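Local coordinates for ABC transporter, substrate binding protein (Polyamine) (Agrobacterium tumefaciens, PDB 4EUO) that binds gamma-aminobutyric acid selectively as a periplasmic solute-binding protein, probably delivering it to an ABC transporter, at residues A[158-163]-A[294-299]. Residues are numbered along the deposited sequence; the frame is centred on the assembly and turned at random.
Sequences YPLDLD and MNYWAQ. With SO4 (sulfate ion), chain F.
Tyr296 reaches from its helix across to the loop at Tyr158, Pro159 and Leu160. With CG anti to the backbone N (chi1 176°), its ring extends straight out from the helix and brings its hydroxyl to the loop backbone at Leu160. CD1 of Tyr158 lies over one face of the Tyr296 ring, toward its rim, 3.5 Å from Tyr296 CD2; the planes meet obliquely at 54°. At the far end, the Tyr296 hydroxyl accepts a long, bent hydrogen bond from the backbone, Leu160 N to Tyr296 OH, 3.3 Å and 142°. Pro159, joined by a cis peptide bond to Tyr158, packs its compact apolar ring with CB 3.9 Å from Tyr296 CE1. The branched Leu160 fills the angle between two aromatics, CG 3.8 Å from Tyr296 CE2 and CD1 3.8 Å from Trp297 NE1. A phenol and an indole suit their places because both bond to one carboxylate oxygen, Glu144 OE2 of helix 142-149; Tyr158 OH also bonds Asp293 N. Beyond, Asp161 caps helix 162-170, whose first amides, with Arg307, hold a sulfate probably from the crystallisation liquor. This surface contact thus joins the loop leading into helix 162-170 to helix 294-299, which follows strand 289-291, while Ile143 and Leu147 of helix 142-149 pack against Leu160.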
# COMPACT_ATOMS: atom_id res chain seq x y z
N TYR A 158 14.36 7.27 -11.42
CA TYR A 158 13.88 6.57 -12.60
C TYR A 158 14.58 6.98 -13.89
O TYR A 158 14.82 8.18 -14.08
CB TYR A 158 12.37 6.72 -12.75
CG TYR A 158 11.61 6.24 -11.53
CD1 TYR A 158 11.37 4.89 -11.34
CD2 TYR A 158 11.20 7.13 -10.54
CE1 TYR A 158 10.75 4.43 -10.19
CE2 TYR A 158 10.62 6.68 -9.36
CZ TYR A 158 10.38 5.32 -9.20
OH TYR A 158 9.74 4.88 -8.07
N PRO A 159 14.91 6.03 -14.77
CA PRO A 159 14.69 4.58 -14.66
C PRO A 159 15.54 3.95 -13.58
O PRO A 159 16.65 4.38 -13.32
CB PRO A 159 15.04 4.06 -16.06
CG PRO A 159 16.07 5.03 -16.57
CD PRO A 159 15.64 6.38 -16.02
N LEU A 160 15.01 2.92 -12.95
CA LEU A 160 15.71 2.32 -11.83
C LEU A 160 17.02 1.67 -12.22
O LEU A 160 17.07 0.95 -13.22
CB LEU A 160 14.83 1.25 -11.19
CG LEU A 160 13.54 1.75 -10.54
CD1 LEU A 160 12.67 0.56 -10.19
CD2 LEU A 160 13.80 2.68 -9.33
N ASP A 161 18.07 1.87 -11.41
CA ASP A 161 19.33 1.16 -11.59
C ASP A 161 19.24 -0.09 -10.69
O ASP A 161 19.60 -0.07 -9.50
CB ASP A 161 20.50 2.05 -11.24
CG ASP A 161 21.85 1.45 -11.56
OD1 ASP A 161 21.92 0.21 -11.67
OD2 ASP A 161 22.85 2.21 -11.52
N LEU A 162 18.72 -1.18 -11.25
CA LEU A 162 18.49 -2.38 -10.47
C LEU A 162 19.77 -2.99 -9.95
O LEU A 162 19.83 -3.37 -8.78
CB LEU A 162 17.65 -3.40 -11.24
CG LEU A 162 16.26 -2.96 -11.66
CD1 LEU A 162 15.53 -4.09 -12.38
CD2 LEU A 162 15.41 -2.50 -10.46
N ASP A 163 20.84 -3.02 -10.77
CA ASP A 163 22.12 -3.58 -10.34
C ASP A 163 22.65 -2.83 -9.15
O ASP A 163 23.10 -3.45 -8.18
CB ASP A 163 23.13 -3.55 -11.49
CG ASP A 163 22.94 -4.63 -12.54
OD1 ASP A 163 22.16 -5.58 -12.28
OD2 ASP A 163 23.59 -4.54 -13.61
N MET A 294 4.42 4.55 -9.90
CA MET A 294 3.70 3.30 -10.15
C MET A 294 3.45 3.04 -11.59
O MET A 294 3.30 1.87 -11.97
CB MET A 294 2.39 3.27 -9.37
CG MET A 294 2.61 3.36 -7.83
SD MET A 294 1.08 3.07 -6.95
CE MET A 294 0.06 4.41 -7.49
N ASN A 295 3.43 4.09 -12.43
CA ASN A 295 3.26 3.88 -13.86
C ASN A 295 4.54 3.28 -14.46
O ASN A 295 4.48 2.37 -15.29
CB ASN A 295 2.89 5.19 -14.53
CG ASN A 295 1.48 5.59 -14.18
OD1 ASN A 295 1.21 6.75 -13.87
ND2 ASN A 295 0.56 4.63 -14.19
N TYR A 296 5.69 3.73 -13.99
CA TYR A 296 6.95 3.15 -14.42
C TYR A 296 6.99 1.67 -14.06
O TYR A 296 7.32 0.82 -14.89
CB TYR A 296 8.14 3.86 -13.74
CG TYR A 296 9.46 3.23 -14.09
CD1 TYR A 296 10.15 3.62 -15.23
CD2 TYR A 296 10.03 2.26 -13.27
CE1 TYR A 296 11.36 3.02 -15.57
CE2 TYR A 296 11.22 1.65 -13.60
CZ TYR A 296 11.89 2.04 -14.74
OH TYR A 296 13.05 1.42 -15.07
N TRP A 297 6.61 1.35 -12.81
CA TRP A 297 6.56 -0.03 -12.39
C TRP A 297 5.54 -0.82 -13.21
O TRP A 297 5.84 -1.95 -13.63
CB TRP A 297 6.24 -0.12 -10.89
CG TRP A 297 7.46 -0.05 -10.03
CD1 TRP A 297 8.15 1.06 -9.65
CD2 TRP A 297 8.11 -1.16 -9.41
NE1 TRP A 297 9.19 0.71 -8.80
CE2 TRP A 297 9.17 -0.65 -8.63
CE3 TRP A 297 7.83 -2.53 -9.35
CZ2 TRP A 297 9.98 -1.47 -7.84
CZ3 TRP A 297 8.61 -3.34 -8.55
CH2 TRP A 297 9.67 -2.82 -7.81
N ALA A 298 4.36 -0.26 -13.49
CA ALA A 298 3.35 -0.98 -14.27
C ALA A 298 3.92 -1.35 -15.65
O ALA A 298 3.71 -2.47 -16.12
CB ALA A 298 2.13 -0.11 -14.46
N GLN A 299 4.70 -0.44 -16.26
CA GLN A 299 5.25 -0.67 -17.62
C GLN A 299 6.34 -1.73 -17.62
O GLN A 299 6.62 -2.30 -18.69
CB GLN A 299 5.83 0.64 -18.19
CG GLN A 299 4.78 1.70 -18.50
CD GLN A 299 5.36 3.03 -19.02
OE1 GLN A 299 4.98 4.12 -18.59
NE2 GLN A 299 6.29 2.99 -19.95
S SO4 F . 19.80 -2.29 -14.74
O1 SO4 F . 19.14 -3.22 -15.62
O2 SO4 F . 20.78 -1.48 -15.51
O3 SO4 F . 18.83 -1.40 -14.10
O4 SO4 F . 20.47 -3.10 -13.72